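Local coordinates for aq_2013 protein (Aquifex aeolicus, PDB 2P6C) that is of unknown function but belongs to the UPF0047 (YjbQ) family, assembles from three subunits and holds several phosphate ions in the crystal, at residues 64-67 and 68-72; 10-14 and 15-19; 43-46 and 47-50; 77-81 and 82-86; 25-28 and 29-33. All coordinates share one frame; numbering follows the deposited sequence.

In the fold
From the N terminus the contacts come in series, 2, 5, 3, 1 and 4; each is local, and none nests or crosses. Contact 2 closes the turn that carries the chain from strand 2-10 of the four-stranded sheet to strand 17-20 of the three-stranded one. Contact 5 is the last part of helix 22-32. Contact 3 closes the loop from strand 37-43 to strand 48-53, again between the sheets. Contact 1 ends helix 57-70 and meets contact 2 through the Glu68-Arg16 salt bridge. Contact 4 lies in the loop leading to helix 87-96, touching contact 1 through Tyr77 and contact 3 where Asn86 packs on Thr47. Contacts 4 and 5 are farthest apart, centres about 39 Å.

Contact 1: 64-67 and 68-72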
# COMPACT_ATOMS: atom_id res chain seq x y z
N TRP A 64 -3.90 17.82 -3.36
CA TRP A 64 -2.79 18.63 -2.90
C TRP A 64 -3.17 19.38 -1.61
O TRP A 64 -2.38 19.44 -0.67
CB TRP A 64 -2.41 19.62 -3.99
CG TRP A 64 -1.71 18.91 -5.09
CD1 TRP A 64 -2.20 18.69 -6.39
CD2 TRP A 64 -0.41 18.28 -5.03
NE1 TRP A 64 -1.33 17.99 -7.16
CE2 TRP A 64 -0.17 17.71 -6.32
CE3 TRP A 64 0.55 18.15 -4.05
CZ2 TRP A 64 1.00 17.03 -6.58
CZ3 TRP A 64 1.73 17.47 -4.32
CH2 TRP A 64 1.95 16.90 -5.59
N GLU A 65 -4.37 19.93 -1.57
CA GLU A 65 -4.81 20.67 -0.39
C GLU A 65 -4.88 19.73 0.85
O GLU A 65 -4.45 20.08 1.94
CB GLU A 65 -6.17 21.37 -0.72
CG GLU A 65 -6.05 22.42 -1.87
CD GLU A 65 -7.38 23.14 -2.19
OE1 GLU A 65 -8.43 22.57 -1.91
OE2 GLU A 65 -7.34 24.26 -2.69
N TRP A 66 -5.41 18.47 0.68
CA TRP A 66 -5.50 17.47 1.77
C TRP A 66 -4.11 17.02 2.24
O TRP A 66 -3.81 16.94 3.43
CB TRP A 66 -6.26 16.26 1.22
CG TRP A 66 -6.42 15.17 2.21
CD1 TRP A 66 -7.27 15.18 3.34
CD2 TRP A 66 -5.86 13.84 2.14
NE1 TRP A 66 -7.29 13.99 3.99
CE2 TRP A 66 -6.39 13.10 3.24
CE3 TRP A 66 -4.98 13.22 1.27
CZ2 TRP A 66 -6.03 11.79 3.44
CZ3 TRP A 66 -4.62 11.90 1.48
CH2 TRP A 66 -5.15 11.18 2.57
N LEU A 67 -3.24 16.72 1.25
CA LEU A 67 -1.83 16.43 1.57
C LEU A 67 -1.16 17.56 2.40
O LEU A 67 -0.51 17.31 3.41
CB LEU A 67 -1.07 16.20 0.24
CG LEU A 67 -1.42 14.86 -0.46
CD1 LEU A 67 -0.55 14.61 -1.69
CD2 LEU A 67 -1.24 13.65 0.45
N GLU A 68 -1.31 18.79 1.96
CA GLU A 68 -0.67 19.90 2.66
C GLU A 68 -1.28 20.00 4.07
O GLU A 68 -0.58 20.31 5.05
CB GLU A 68 -0.90 21.18 1.88
CG GLU A 68 0.14 22.24 2.18
CD GLU A 68 1.57 21.73 2.04
OE1 GLU A 68 1.78 20.67 1.40
OE2 GLU A 68 2.49 22.40 2.55
N LYS A 69 -2.58 19.74 4.14
CA LYS A 69 -3.30 19.79 5.40
C LYS A 69 -2.83 18.70 6.36
O LYS A 69 -2.63 18.92 7.55
CB LYS A 69 -4.79 19.61 5.09
CG LYS A 69 -5.53 18.92 6.23
CD LYS A 69 -5.87 19.89 7.36
CE LYS A 69 -7.37 19.99 7.62
NZ LYS A 69 -7.61 20.88 8.74
N LEU A 70 -2.67 17.45 5.83
CA LEU A 70 -2.27 16.30 6.69
C LEU A 70 -0.75 16.23 6.88
O LEU A 70 -0.25 15.86 7.93
CB LEU A 70 -2.74 14.93 6.11
CG LEU A 70 -4.27 14.72 6.02
CD1 LEU A 70 -4.67 13.27 5.70
CD2 LEU A 70 -5.04 15.11 7.28
N ALA A 71 0.02 16.65 5.84
CA ALA A 71 1.48 16.60 5.93
C ALA A 71 2.11 17.89 5.40
O ALA A 71 2.77 17.93 4.38
CB ALA A 71 1.97 15.40 5.14
N PRO A 72 1.89 18.95 6.17
CA PRO A 72 2.20 20.33 5.78
C PRO A 72 3.70 20.59 5.72
O PRO A 72 4.50 20.10 6.53
CB PRO A 72 1.59 21.25 6.82
CG PRO A 72 1.77 20.41 8.08
CD PRO A 72 1.43 18.94 7.55
O HOH W 1 0.23 19.71 -1.10
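Leu70 lies over one face of the Trp66 indole, one helical turn further on. Its CG stands 3.9 Å from the centroid of the five-membered ring and 18° off the ring normal, which meets the geometry of a CH-pi contact. Chi1 of -180° swings the indole away from the backbone N and along the helix toward Leu70. This buried pair is the tight side, with Leu70 CG also 3.4 Å from Trp66 O. With a serine at Trp66, Leu70 would probably lose the ring face that its CG lies over, and Leu70 O of the second subunit would be left without its indole donor. In the backbone, Leu70 N bonds to Trp66 O and Ala71 N to Leu67 O. The other side is wetter. Trp64 O accepts Glu68 N at 2.9 Å and also a water at 2.7 Å, which donates in turn to Glu68 OE1; that carboxylate oxygen further pairs with Arg16 and Lys92. Glu65 and Lys69 are exposed. Leu67 and Leu70 rest on Leu95 of helix 87-96, while Trp66 packs on Leu95 of the second subunit, which places this end of helix 57-70 between its own neighbouring helix and the subunit interface.

Contact 2: 10-14 and 15-19; sequences FNTKK and RRELI. With PO4 (phosphate ion), chain D.
Glu17 reaches back across the turn to Lys14, where the hydrogen bond between the segments is weak: Lys14 N donates to Glu17 OE1 at 3.3 Å. The carboxylate arrives there because Glu17 CG is anti to the backbone N (chi1 -153°) and the chain runs extended beyond it, sliding past Thr12 in the opposite direction. Its other oxygen, OE2, accepts from a water at 3.0 Å, and the same water is weakly bonded to Lys13 N. Inside the turn, Thr12 OG1 donates to Lys14 O at 2.6 Å.

Apolar contact is lighter: Phe10 CE1 and Ile19 CG2 meet at 4.1 Å, and outside the turn the Phe10 ring stacks with Tyr119. The segment is a connection between sheets, leaving strand 2-10 and entering strand 17-20; the end-to-end directions of 10-14 and 15-19 differ by 127°, and Glu17 and Ile19 bond through their backbones to strand 116-121.

Charged interactions gather at the outer end. A phosphate ion, probably from the crystallisation liquor, sits near the plane of the Arg15 guanidinium at its edge. Its O3 takes Arg15 N at 3.0 Å and Arg15 NE at 2.7 Å, while the bonds from NH2 are weak. The bend at chi3 (-46°) folds the side chain back so that backbone and NE reach one oxygen. Arg16 instead forms salt bridges with Glu68 and Asp88.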
# COMPACT_ATOMS: atom_id res chain seq x y z
N PHE A 10 12.17 10.81 -14.04
CA PHE A 10 11.51 12.10 -14.04
C PHE A 10 12.43 13.13 -13.42
O PHE A 10 13.29 12.82 -12.59
CB PHE A 10 10.21 12.04 -13.24
CG PHE A 10 9.29 10.94 -13.66
CD1 PHE A 10 8.37 11.11 -14.69
CD2 PHE A 10 9.33 9.71 -13.00
CE1 PHE A 10 7.51 10.09 -15.07
CE2 PHE A 10 8.48 8.68 -13.36
CZ PHE A 10 7.57 8.86 -14.40
N ASN A 11 12.23 14.35 -13.88
CA ASN A 11 12.92 15.53 -13.40
C ASN A 11 11.93 16.65 -13.64
O ASN A 11 12.08 17.45 -14.56
CB ASN A 11 14.23 15.77 -14.16
CG ASN A 11 15.06 16.89 -13.55
OD1 ASN A 11 14.56 17.65 -12.73
ND2 ASN A 11 16.33 16.98 -13.94
N THR A 12 10.91 16.66 -12.79
CA THR A 12 9.82 17.61 -12.85
C THR A 12 10.26 19.05 -12.86
O THR A 12 11.29 19.43 -12.29
CB THR A 12 8.87 17.41 -11.67
OG1 THR A 12 9.56 17.67 -10.44
CG2 THR A 12 8.36 15.98 -11.66
N LYS A 13 9.46 19.86 -13.53
CA LYS A 13 9.77 21.23 -13.65
C LYS A 13 9.50 21.95 -12.29
O LYS A 13 10.10 22.97 -11.97
CB LYS A 13 8.91 21.64 -14.86
CG LYS A 13 9.45 22.90 -15.55
CD LYS A 13 8.34 23.77 -16.13
CE LYS A 13 8.34 25.19 -15.53
NZ LYS A 13 7.06 25.84 -15.83
N LYS A 14 8.63 21.38 -11.46
CA LYS A 14 8.21 21.89 -10.15
C LYS A 14 8.59 20.97 -9.02
O LYS A 14 8.71 19.76 -9.19
CB LYS A 14 6.71 22.00 -10.09
CG LYS A 14 6.16 23.22 -10.82
CD LYS A 14 4.93 22.85 -11.63
CE LYS A 14 3.64 23.31 -10.95
NZ LYS A 14 2.52 22.91 -11.78
N ARG A 15 8.66 21.48 -7.80
CA ARG A 15 8.90 20.64 -6.63
C ARG A 15 7.80 19.59 -6.45
O ARG A 15 8.06 18.44 -6.12
CB ARG A 15 8.97 21.55 -5.39
CG ARG A 15 10.41 21.73 -4.88
CD ARG A 15 10.58 23.01 -4.06
NE ARG A 15 9.96 24.15 -4.74
CZ ARG A 15 9.73 25.27 -4.01
NH1 ARG A 15 10.08 25.31 -2.74
NH2 ARG A 15 9.13 26.32 -4.58
N ARG A 16 6.56 20.00 -6.66
CA ARG A 16 5.39 19.12 -6.53
C ARG A 16 4.67 19.05 -7.86
O ARG A 16 4.38 20.08 -8.48
CB ARG A 16 4.42 19.65 -5.48
CG ARG A 16 4.97 19.70 -4.07
CD ARG A 16 4.01 20.41 -3.14
NE ARG A 16 4.53 20.50 -1.78
CZ ARG A 16 4.02 21.28 -0.83
NH1 ARG A 16 2.97 22.06 -1.11
NH2 ARG A 16 4.57 21.31 0.38
N GLU A 17 4.35 17.84 -8.30
CA GLU A 17 3.67 17.68 -9.58
C GLU A 17 3.06 16.30 -9.71
O GLU A 17 3.54 15.34 -9.11
CB GLU A 17 4.67 17.92 -10.70
CG GLU A 17 4.08 18.42 -12.00
CD GLU A 17 5.15 18.83 -12.99
OE1 GLU A 17 6.17 19.40 -12.55
OE2 GLU A 17 4.97 18.61 -14.21
N LEU A 18 2.00 16.20 -10.51
CA LEU A 18 1.21 15.03 -10.82
C LEU A 18 1.57 14.63 -12.23
O LEU A 18 1.29 15.34 -13.19
CB LEU A 18 -0.29 15.39 -10.73
CG LEU A 18 -1.20 14.25 -10.21
CD1 LEU A 18 -0.45 13.27 -9.30
CD2 LEU A 18 -2.39 14.76 -9.40
N ILE A 19 2.17 13.48 -12.51
CA ILE A 19 2.49 13.09 -13.88
C ILE A 19 1.83 11.79 -14.31
O ILE A 19 2.01 10.76 -13.65
CB ILE A 19 4.01 12.88 -14.06
CG1 ILE A 19 4.79 14.08 -13.53
CG2 ILE A 19 4.33 12.68 -15.55
CD1 ILE A 19 4.60 15.32 -14.37
P PO4 D . 8.44 25.30 -8.01
O1 PO4 D . 9.80 25.88 -8.15
O2 PO4 D . 8.03 24.90 -9.32
O3 PO4 D . 8.50 24.33 -6.98
O4 PO4 D . 7.48 26.42 -7.53
O HOH W 2 7.53 18.15 -15.64

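Contact 3: 43-46 and 47-50; sequences SMHL and TSSV. With PO4 (phosphate ion), chain C.
Ser48 OG approaches His45 at CB, 3.7 Å away, and stands obliquely to the imidazole. At the ring edge, close to its plane, is a phosphate ion: ND1 donates to O2 at 2.9 Å with an N-H...O angle of 142°. Across the ring, NE2 is bonded to Arg129 N, so both nitrogens have partners and the imidazole's rotation is fixed. Thr47 brings a second donor, its OG1 giving a 2.8 Å bond to phosphate O4. That hydroxyl sits between the backbone N and the carbonyl carbon (chi1 53°), and Lys128 NZ bonds to it as well. Behind this pair the loop is held by serines. Ser43 OG accepts His45 N at 3.1 Å and 162°, an ST turn, and shares a 2.7 Å hydrogen bond with Ser48 OG, which also meets Tyr119 OH. Val50 CG2 packs 3.8 Å from Ser43 N, where strand 37-43 ends beside strand 48-53. The phosphate probably came from the crystallisation liquor, yet its ring N-H and hydroxyl donors, with Arg126 NH1 as a further donor and Lys128 behind Thr47, are consistent with a pocket suited to an anion.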
# COMPACT_ATOMS: atom_id res chain seq x y z
N SER A 43 7.82 4.00 -6.69
CA SER A 43 8.83 5.04 -6.63
C SER A 43 10.05 4.53 -5.91
O SER A 43 9.95 3.85 -4.90
CB SER A 43 8.27 6.23 -5.85
OG SER A 43 9.34 7.15 -5.62
N MET A 44 11.21 4.87 -6.47
CA MET A 44 12.46 4.45 -5.82
C MET A 44 12.96 5.49 -4.81
O MET A 44 14.04 5.36 -4.26
CB MET A 44 13.50 4.19 -6.90
CG MET A 44 13.02 3.15 -7.93
SD MET A 44 14.37 2.41 -8.89
CE MET A 44 15.03 1.29 -7.65
N HIS A 45 12.14 6.50 -4.57
CA HIS A 45 12.51 7.56 -3.65
C HIS A 45 11.48 7.72 -2.52
O HIS A 45 10.33 7.32 -2.64
CB HIS A 45 12.67 8.88 -4.43
CG HIS A 45 13.64 8.77 -5.56
ND1 HIS A 45 14.95 9.18 -5.45
CD2 HIS A 45 13.53 8.18 -6.78
CE1 HIS A 45 15.61 8.84 -6.55
NE2 HIS A 45 14.77 8.24 -7.37
N LEU A 46 11.91 8.35 -1.44
CA LEU A 46 11.12 8.57 -0.20
C LEU A 46 10.31 9.89 -0.31
O LEU A 46 9.56 10.29 0.57
CB LEU A 46 12.05 8.74 1.05
CG LEU A 46 12.71 7.42 1.59
CD1 LEU A 46 11.78 6.23 1.82
CD2 LEU A 46 13.84 6.91 0.71
N THR A 47 10.52 10.67 -1.37
CA THR A 47 9.90 11.98 -1.50
C THR A 47 8.97 12.09 -2.72
O THR A 47 8.67 13.17 -3.21
CB THR A 47 11.03 13.00 -1.58
OG1 THR A 47 11.92 12.62 -2.63
CG2 THR A 47 11.81 13.04 -0.26
N SER A 48 8.54 10.93 -3.19
CA SER A 48 7.65 10.79 -4.32
C SER A 48 6.98 9.43 -4.23
O SER A 48 7.52 8.50 -3.62
CB SER A 48 8.44 10.91 -5.63
OG SER A 48 9.38 9.86 -5.79
N SER A 49 5.80 9.31 -4.84
CA SER A 49 5.05 8.05 -4.85
C SER A 49 4.35 7.80 -6.20
O SER A 49 4.06 8.73 -6.95
CB SER A 49 3.97 8.10 -3.73
OG SER A 49 4.58 8.18 -2.43
N VAL A 50 4.18 6.47 -6.54
CA VAL A 50 3.20 6.02 -7.54
C VAL A 50 1.91 5.71 -6.83
O VAL A 50 1.83 4.94 -5.88
CB VAL A 50 3.67 4.77 -8.29
CG1 VAL A 50 2.60 4.32 -9.31
CG2 VAL A 50 4.96 5.04 -9.04
P PO4 C . 15.61 11.49 -2.48
O1 PO4 C . 16.98 11.76 -1.98
O2 PO4 C . 15.68 11.56 -3.90
O3 PO4 C . 15.18 10.28 -1.87
O4 PO4 C . 14.67 12.62 -1.98

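Contact 4: 77-81 and 82-86; sequences YKHHR and TGEDN. With PO4 (phosphate ion), chain E.
His79 and Asn86 converge on one oxygen of a phosphate ion. His79 NE2 donates to O2 at 3.1 Å, and Asn86 ND2 reaches the same O2 at 3.0 Å with an N-H...O angle of 159°; a second, weak bond runs from ND2 to O3. His90 also bonds the phosphate and meets the His79 ring edge-to-face. With CG opposite its backbone N (chi1 -179°), His79 carries its ring toward the ion. Ring and amide are nearly coplanar, 16° apart, with Asn86 OD1 in plane at the ring edge. Glu84 OE1 is modelled too close to the phosphate for an ordinary contact, which makes their relation doubtful.

In the next shell, Thr82 OG1 lies 4.0 Å above the plane of the His79 ring and donates to His79 O at 2.7 Å. It also accepts Glu84 N at 3.3 Å, an ST turn. Gly83 N closes on His80 O at 2.7 Å; at the positive phi of Gly83 a side chain would collide with the preceding carbonyl. A leucine in place of His79 would probably leave phosphate O2 without its imidazole donor and Glu56 of the third subunit without its partner.

The loop joins helix 57-70 to helix 87-96, with Asn86 at the N-cap position of the latter and Tyr77 packed on Leu91, while Asp62 of the third subunit takes the amides of Lys78 and His79.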
# COMPACT_ATOMS: atom_id res chain seq x y z
N TYR A 77 10.71 20.79 11.09
CA TYR A 77 10.79 19.32 11.22
C TYR A 77 12.21 18.99 11.65
O TYR A 77 13.15 19.71 11.29
CB TYR A 77 10.52 18.64 9.84
CG TYR A 77 9.06 18.56 9.47
CD1 TYR A 77 8.14 17.98 10.34
CD2 TYR A 77 8.61 19.07 8.25
CE1 TYR A 77 6.79 17.93 10.00
CE2 TYR A 77 7.26 19.02 7.91
CZ TYR A 77 6.35 18.45 8.79
OH TYR A 77 5.01 18.44 8.50
N LYS A 78 12.37 17.93 12.43
CA LYS A 78 13.68 17.55 12.92
C LYS A 78 14.61 17.18 11.78
O LYS A 78 15.83 17.35 11.87
CB LYS A 78 13.55 16.38 13.89
CG LYS A 78 12.69 16.68 15.11
CD LYS A 78 13.15 17.93 15.83
CE LYS A 78 12.43 18.09 17.16
NZ LYS A 78 10.94 18.08 16.96
N HIS A 79 14.02 16.69 10.69
CA HIS A 79 14.80 16.30 9.50
C HIS A 79 15.65 17.49 9.02
O HIS A 79 16.67 17.34 8.37
CB HIS A 79 13.83 15.86 8.39
CG HIS A 79 14.60 15.43 7.15
ND1 HIS A 79 15.57 14.48 7.15
CD2 HIS A 79 14.41 15.86 5.82
CE1 HIS A 79 15.97 14.36 5.86
NE2 HIS A 79 15.29 15.18 5.04
N HIS A 80 15.17 18.70 9.36
CA HIS A 80 15.86 19.93 8.94
C HIS A 80 17.23 20.12 9.59
O HIS A 80 17.97 21.05 9.28
CB HIS A 80 14.95 21.11 9.30
CG HIS A 80 15.63 22.43 8.96
ND1 HIS A 80 16.00 23.33 9.90
CD2 HIS A 80 15.84 22.99 7.69
CE1 HIS A 80 16.45 24.40 9.21
NE2 HIS A 80 16.37 24.23 7.89
N ARG A 81 17.54 19.25 10.56
CA ARG A 81 18.85 19.30 11.15
C ARG A 81 19.90 19.11 10.06
O ARG A 81 21.05 19.51 10.19
CB ARG A 81 18.96 18.21 12.22
CG ARG A 81 19.13 16.80 11.63
CD ARG A 81 18.86 15.69 12.65
NE ARG A 81 19.64 15.90 13.88
CZ ARG A 81 20.87 15.35 13.95
NH1 ARG A 81 21.33 14.62 12.95
NH2 ARG A 81 21.65 15.61 15.00
N THR A 82 19.48 18.45 8.99
CA THR A 82 20.43 18.21 7.91
C THR A 82 20.49 19.39 6.95
O THR A 82 21.22 19.38 5.97
CB THR A 82 19.99 16.94 7.17
OG1 THR A 82 18.72 17.18 6.55
CG2 THR A 82 19.84 15.77 8.16
N GLY A 83 19.68 20.44 7.22
CA GLY A 83 19.55 21.55 6.26
C GLY A 83 18.56 21.25 5.13
O GLY A 83 18.32 22.05 4.23
N GLU A 84 18.00 20.03 5.16
CA GLU A 84 16.99 19.64 4.15
C GLU A 84 15.65 19.98 4.74
O GLU A 84 15.33 19.61 5.86
CB GLU A 84 16.99 18.11 3.70
CG GLU A 84 18.39 17.58 3.40
CD GLU A 84 18.38 16.93 2.04
OE1 GLU A 84 17.82 15.85 1.92
OE2 GLU A 84 18.85 17.55 1.09
N ASP A 85 14.81 20.69 3.99
CA ASP A 85 13.51 20.93 4.58
C ASP A 85 12.40 20.42 3.68
O ASP A 85 11.43 21.12 3.39
CB ASP A 85 13.36 22.44 4.82
CG ASP A 85 13.41 23.21 3.50
OD1 ASP A 85 13.58 22.58 2.45
OD2 ASP A 85 13.27 24.43 3.54
N ASN A 86 12.57 19.16 3.29
CA ASN A 86 11.59 18.47 2.49
C ASN A 86 10.89 17.42 3.33
O ASN A 86 10.27 16.49 2.83
CB ASN A 86 12.30 17.81 1.30
CG ASN A 86 13.21 16.70 1.77
OD1 ASN A 86 13.48 16.55 2.96
ND2 ASN A 86 13.70 15.92 0.80
P PO4 E . 16.28 13.65 1.00
O1 PO4 E . 16.61 12.30 0.71
O2 PO4 E . 15.51 13.95 2.16
O3 PO4 E . 15.51 14.23 -0.22
O4 PO4 E . 17.46 14.48 1.09

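Contact 5: 25-28 and 29-33; sequences VKKA and VEESE
Val29 N bonds to Val25 O at 2.9 Å, one of four successive i to i+4 pairs in this part of helix 22-32. Glu30 N follows on Lys26 O at 3.0 Å. Glu31 N meets Lys27 O at 3.1 Å, nearly straight at 170°. The fourth, Ser32 N to Ala28 O, has a comparable length of 3.1 Å but an angle of 126°, a weak bond.

The Ser32 side chain adds a bond at this end. With OG between the backbone N and the carbonyl carbon (chi1 84°), it donates to Val29 O at 2.9 Å, and the hydroxyl itself, Ser32 OG, accepts Val34 N from beyond the helix. Glu33 N takes Glu30 O at 3.1 Å, three residues back, and positive phi at Glu33 turns the chain away.

Among the charges the pairing is looser. Lys27 and Glu31 cross obliquely: Glu31 OE2 comes 3.3 Å from Lys27 CE, whereas NZ stays 4.3 Å from OE2, too far to count as a salt bridge, so any attraction is probably modest. The other carboxylate oxygen, OE1, has weak partners in Tyr4 OH and Lys6 NZ.

The opposite character appears on the buried side, where Val25 packs on Cys39 and Val41, Ala28 on Ile132 and Val29 on Ile134. A polar row facing outward and small apolar residues resting on strands 37-43 and 128-136 identify an amphipathic helix packed against an antiparallel sheet.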
# COMPACT_ATOMS: atom_id res chain seq x y z
N VAL A 25 3.36 2.64 -18.43
CA VAL A 25 3.24 1.31 -17.83
C VAL A 25 2.63 0.33 -18.83
O VAL A 25 3.03 -0.84 -18.90
CB VAL A 25 2.34 1.33 -16.56
CG1 VAL A 25 2.12 -0.11 -16.04
CG2 VAL A 25 2.99 2.18 -15.48
N LYS A 26 1.66 0.82 -19.59
CA LYS A 26 1.01 -0.00 -20.60
C LYS A 26 2.03 -0.40 -21.66
O LYS A 26 2.03 -1.52 -22.15
CB LYS A 26 -0.13 0.76 -21.27
CG LYS A 26 -1.38 0.90 -20.40
CD LYS A 26 -2.57 1.34 -21.24
CE LYS A 26 -3.85 1.30 -20.43
NZ LYS A 26 -5.04 1.33 -21.31
N LYS A 27 2.92 0.53 -21.99
CA LYS A 27 3.97 0.23 -22.96
C LYS A 27 4.85 -0.88 -22.45
O LYS A 27 5.28 -1.76 -23.19
CB LYS A 27 4.84 1.46 -23.16
CG LYS A 27 5.72 1.33 -24.41
CD LYS A 27 6.70 2.49 -24.55
CE LYS A 27 7.65 2.32 -25.74
NZ LYS A 27 8.46 3.53 -25.90
N ALA A 28 5.12 -0.84 -21.15
CA ALA A 28 5.97 -1.85 -20.54
C ALA A 28 5.27 -3.20 -20.53
O ALA A 28 5.89 -4.24 -20.78
CB ALA A 28 6.34 -1.44 -19.12
N VAL A 29 3.96 -3.19 -20.24
CA VAL A 29 3.20 -4.44 -20.22
C VAL A 29 3.21 -5.10 -21.59
O VAL A 29 3.32 -6.31 -21.73
CB VAL A 29 1.75 -4.16 -19.80
CG1 VAL A 29 0.84 -5.30 -20.29
CG2 VAL A 29 1.65 -4.05 -18.30
N GLU A 30 3.13 -4.29 -22.64
CA GLU A 30 3.17 -4.84 -23.99
C GLU A 30 4.53 -5.48 -24.33
O GLU A 30 4.59 -6.58 -24.82
CB GLU A 30 2.82 -3.75 -25.02
CG GLU A 30 2.89 -4.28 -26.46
CD GLU A 30 2.15 -3.40 -27.46
OE1 GLU A 30 1.70 -2.30 -27.09
OE2 GLU A 30 2.03 -3.83 -28.62
N GLU A 31 5.62 -4.71 -24.03
CA GLU A 31 7.02 -5.14 -24.23
C GLU A 31 7.36 -6.47 -23.49
O GLU A 31 8.31 -7.17 -23.80
CB GLU A 31 7.94 -3.98 -23.77
CG GLU A 31 7.83 -2.71 -24.66
CD GLU A 31 8.67 -1.56 -24.11
OE1 GLU A 31 9.14 -1.65 -22.98
OE2 GLU A 31 8.86 -0.57 -24.83
N SER A 32 6.62 -6.72 -22.40
CA SER A 32 6.94 -7.84 -21.52
C SER A 32 6.37 -9.12 -22.12
O SER A 32 6.79 -10.23 -21.76
CB SER A 32 6.32 -7.64 -20.14
OG SER A 32 4.97 -8.07 -20.13
N GLU A 33 5.41 -8.96 -23.02
CA GLU A 33 4.73 -10.07 -23.68
C GLU A 33 3.97 -10.96 -22.68
O GLU A 33 3.51 -12.04 -23.01
CB GLU A 33 5.78 -10.89 -24.43
CG GLU A 33 6.35 -10.14 -25.64
CD GLU A 33 7.17 -11.09 -26.48
OE1 GLU A 33 8.03 -11.76 -25.93
OE2 GLU A 33 6.97 -11.13 -27.69